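TetR/AcrR family transcriptional regulator (Bradyrhizobium diazoefficiens, PDB 6G8G) binds the flavonoid genistein, probably as an inducer that relieves repression of its target genes, as in other TetR-family DNA-binding regulators. Local coordinates at residues A[37-42]-A[67-72]. Sequence-based numbering, arbitrary orientation.
Sequences QGFSAT and ALFASL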
ATOM      1  N   GLN A  37       3.557 -19.238 -12.909  1.00 86.35           N
ATOM      2  CA  GLN A  37       4.898 -19.615 -12.461  1.00 87.62           C
ATOM      3  C   GLN A  37       5.824 -18.500 -11.989  1.00 84.65           C
ATOM      4  O   GLN A  37       6.884 -18.779 -11.451  1.00 80.96           O
ATOM      5  CB  GLN A  37       5.618 -20.242 -13.629  1.00 93.77           C
ATOM      6  CG  GLN A  37       5.249 -21.666 -13.927  1.00101.06           C
ATOM      7  CD  GLN A  37       5.633 -22.029 -15.354  1.00105.19           C
ATOM      8  OE1 GLN A  37       6.397 -21.314 -16.000  1.00 95.08           O
ATOM      9  NE2 GLN A  37       5.094 -23.130 -15.858  1.00108.53           N
ATOM     10  N   GLY A  38       5.472 -17.249 -12.233  1.00 84.52           N
ATOM     11  CA  GLY A  38       6.405 -16.155 -12.000  1.00 86.01           C
ATOM     12  C   GLY A  38       7.180 -15.793 -13.258  1.00 85.97           C
ATOM     13  O   GLY A  38       7.203 -16.526 -14.262  1.00 82.79           O
ATOM     14  N   PHE A  39       7.813 -14.634 -13.200  1.00 82.28           N
ATOM     15  CA  PHE A  39       8.510 -14.096 -14.340  1.00 80.01           C
ATOM     16  C   PHE A  39       9.807 -14.867 -14.615  1.00 81.70           C
ATOM     17  O   PHE A  39      10.001 -15.402 -15.729  1.00 79.15           O
ATOM     18  CB  PHE A  39       8.798 -12.615 -14.114  1.00 77.22           C
ATOM     19  CG  PHE A  39       9.574 -11.972 -15.230  1.00 75.83           C
ATOM     20  CD1 PHE A  39       9.002 -11.801 -16.485  1.00 72.29           C
ATOM     21  CD2 PHE A  39      10.876 -11.536 -15.019  1.00 75.71           C
ATOM     22  CE1 PHE A  39       9.709 -11.214 -17.511  1.00 71.76           C
ATOM     23  CE2 PHE A  39      11.582 -10.941 -16.039  1.00 75.36           C
ATOM     24  CZ  PHE A  39      11.000 -10.778 -17.291  1.00 75.26           C
ATOM     25  N   SER A  40      10.681 -14.940 -13.615  1.00 76.71           N
ATOM     26  CA  SER A  40      11.955 -15.667 -13.773  1.00 83.48           C
ATOM     27  C   SER A  40      11.820 -17.170 -14.068  1.00 80.27           C
ATOM     28  O   SER A  40      12.577 -17.732 -14.834  1.00 77.78           O
ATOM     29  CB  SER A  40      12.784 -15.517 -12.505  1.00 78.33           C
ATOM     30  OG  SER A  40      13.259 -14.197 -12.390  1.00 86.89           O
ATOM     31  N   ALA A  41      10.823 -17.794 -13.483  1.00 84.99           N
ATOM     32  CA  ALA A  41      10.558 -19.190 -13.743  1.00 87.73           C
ATOM     33  C   ALA A  41       9.966 -19.486 -15.146  1.00 86.28           C
ATOM     34  O   ALA A  41       9.762 -20.640 -15.500  1.00 89.36           O
ATOM     35  CB  ALA A  41       9.607 -19.705 -12.682  1.00 92.62           C
ATOM     36  N   THR A  42       9.595 -18.473 -15.907  1.00 74.06           N
ATOM     37  CA  THR A  42       8.998 -18.725 -17.195  1.00 74.23           C
ATOM     38  C   THR A  42      10.089 -18.501 -18.222  1.00 75.25           C
ATOM     39  O   THR A  42      10.744 -17.475 -18.175  1.00 76.89           O
ATOM     40  CB  THR A  42       7.828 -17.766 -17.441  1.00 70.22           C
ATOM     41  OG1 THR A  42       6.796 -18.001 -16.481  1.00 72.46           O
ATOM     42  CG2 THR A  42       7.259 -17.955 -18.838  1.00 71.80           C
ATOM     43  N   ALA A  67      11.484  -7.581 -22.590  1.00 64.96           N
ATOM     44  CA  ALA A  67      10.718  -6.772 -23.534  1.00 68.53           C
ATOM     45  C   ALA A  67       9.258  -7.237 -23.622  1.00 62.70           C
ATOM     46  O   ALA A  67       8.343  -6.448 -23.706  1.00 59.76           O
ATOM     47  CB  ALA A  67      11.403  -6.765 -24.892  1.00 72.80           C
ATOM     48  N   LEU A  68       9.047  -8.524 -23.533  1.00 63.42           N
ATOM     49  CA  LEU A  68       7.700  -9.065 -23.583  1.00 66.89           C
ATOM     50  C   LEU A  68       6.871  -8.580 -22.402  1.00 67.09           C
ATOM     51  O   LEU A  68       5.737  -8.152 -22.560  1.00 68.72           O
ATOM     52  CB  LEU A  68       7.801 -10.557 -23.495  1.00 67.95           C
ATOM     53  CG  LEU A  68       6.784 -11.595 -23.830  1.00 75.23           C
ATOM     54  CD1 LEU A  68       6.101 -11.436 -25.133  1.00 71.32           C
ATOM     55  CD2 LEU A  68       7.556 -12.908 -23.909  1.00 83.88           C
ATOM     56  N   PHE A  69       7.467  -8.599 -21.222  1.00 63.14           N
ATOM     57  CA  PHE A  69       6.764  -8.165 -20.025  1.00 63.90           C
ATOM     58  C   PHE A  69       6.499  -6.655 -20.012  1.00 63.40           C
ATOM     59  O   PHE A  69       5.449  -6.183 -19.544  1.00 56.98           O
ATOM     60  CB  PHE A  69       7.552  -8.555 -18.789  1.00 67.49           C
ATOM     61  CG  PHE A  69       6.758  -8.484 -17.515  1.00 73.97           C
ATOM     62  CD1 PHE A  69       5.410  -8.748 -17.506  1.00 78.66           C
ATOM     63  CD2 PHE A  69       7.368  -8.191 -16.324  1.00 71.96           C
ATOM     64  CE1 PHE A  69       4.681  -8.670 -16.346  1.00 80.73           C
ATOM     65  CE2 PHE A  69       6.651  -8.107 -15.163  1.00 69.85           C
ATOM     66  CZ  PHE A  69       5.302  -8.351 -15.174  1.00 78.26           C
ATOM     67  N   ALA A  70       7.443  -5.901 -20.557  1.00 54.84           N
ATOM     68  CA  ALA A  70       7.242  -4.489 -20.739  1.00 49.91           C
ATOM     69  C   ALA A  70       6.029  -4.199 -21.615  1.00 53.43           C
ATOM     70  O   ALA A  70       5.233  -3.300 -21.296  1.00 64.58           O
ATOM     71  CB  ALA A  70       8.482  -3.854 -21.317  1.00 48.49           C
ATOM     72  N   SER A  71       5.835  -4.946 -22.693  1.00 54.53           N
ATOM     73  CA  SER A  71       4.606  -4.766 -23.507  1.00 55.60           C
ATOM     74  C   SER A  71       3.343  -5.062 -22.718  1.00 56.01           C
ATOM     75  O   SER A  71       2.328  -4.400 -22.885  1.00 58.58           O
ATOM     76  CB  SER A  71       4.617  -5.676 -24.720  1.00 55.39           C
ATOM     77  OG  SER A  71       5.455  -5.179 -25.733  1.00 60.67           O
ATOM     78  N   LEU A  72       3.402  -6.087 -21.881  1.00 56.67           N
ATOM     79  CA  LEU A  72       2.242  -6.449 -21.086  1.00 59.92           C
ATOM     80  C   LEU A  72       1.909  -5.346 -20.128  1.00 59.01           C
ATOM     81  O   LEU A  72       0.753  -4.941 -20.009  1.00 57.38           O
ATOM     82  CB  LEU A  72       2.517  -7.677 -20.275  1.00 66.55           C
ATOM     83  CG  LEU A  72       2.247  -8.967 -21.075  1.00 73.20           C
ATOM     84  CD1 LEU A  72       2.945 -10.201 -20.526  1.00 78.41           C
ATOM     85  CD2 LEU A  72       0.742  -9.215 -21.148  1.00 79.05           C
TER
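Phe-39, in the loop that leaves helix 23-37, meets Phe-69 of helix 65-82, and these two side chains make the whole contact between 37-42 and 67-72. Gly-38, the first residue beyond helix 23-37, has a positive phi, a backbone shape at which a CB would collide with Gln-37 O. Phe-39 follows with CG anti to its own nitrogen (chi1 178°), which sends the ring across to the helix. Its CE1 lies 3.7 Å from Phe-69 CB, and its CD1 lies 4.0 Å from Phe-69 CD2, the atom that sits over one face of the Phe-39 ring. The ring planes are only 28° from parallel but offset, with the centroids of Phe-39 and Phe-69 5.2 Å apart, so little of one ring lies over the other. Phe-34 of helix 23-37 is edge-to-face with both rings, and Lys-65 forms a cation-pi contact with Phe-39 while also bonding to its carbonyl O. Ser-40 turns to another partner, its OG bonded to Glu-123. Thr-42 closes a type I turn begun at Phe-39, its N bonded to Phe-39 O at 3.1 Å; its OG1 donates to Gly-38 O at 2.7 Å, almost straight in line with the carbonyl (170°). Thr-42 thus bonds to the carbonyls of both Gly-38 and Phe-39. Replacing Phe-39 by an alanine would probably leave a gap beside Phe-69 CB and CD2 and take an aromatic face from the Lys-65 ammonium. Between the segments no hydrogen bond forms: the join is apolar and buried, tying the entry to the helix-turn-helix of this TetR-type domain to helix 65-82, and it rests on ring packing and shape rather than on directional bonds.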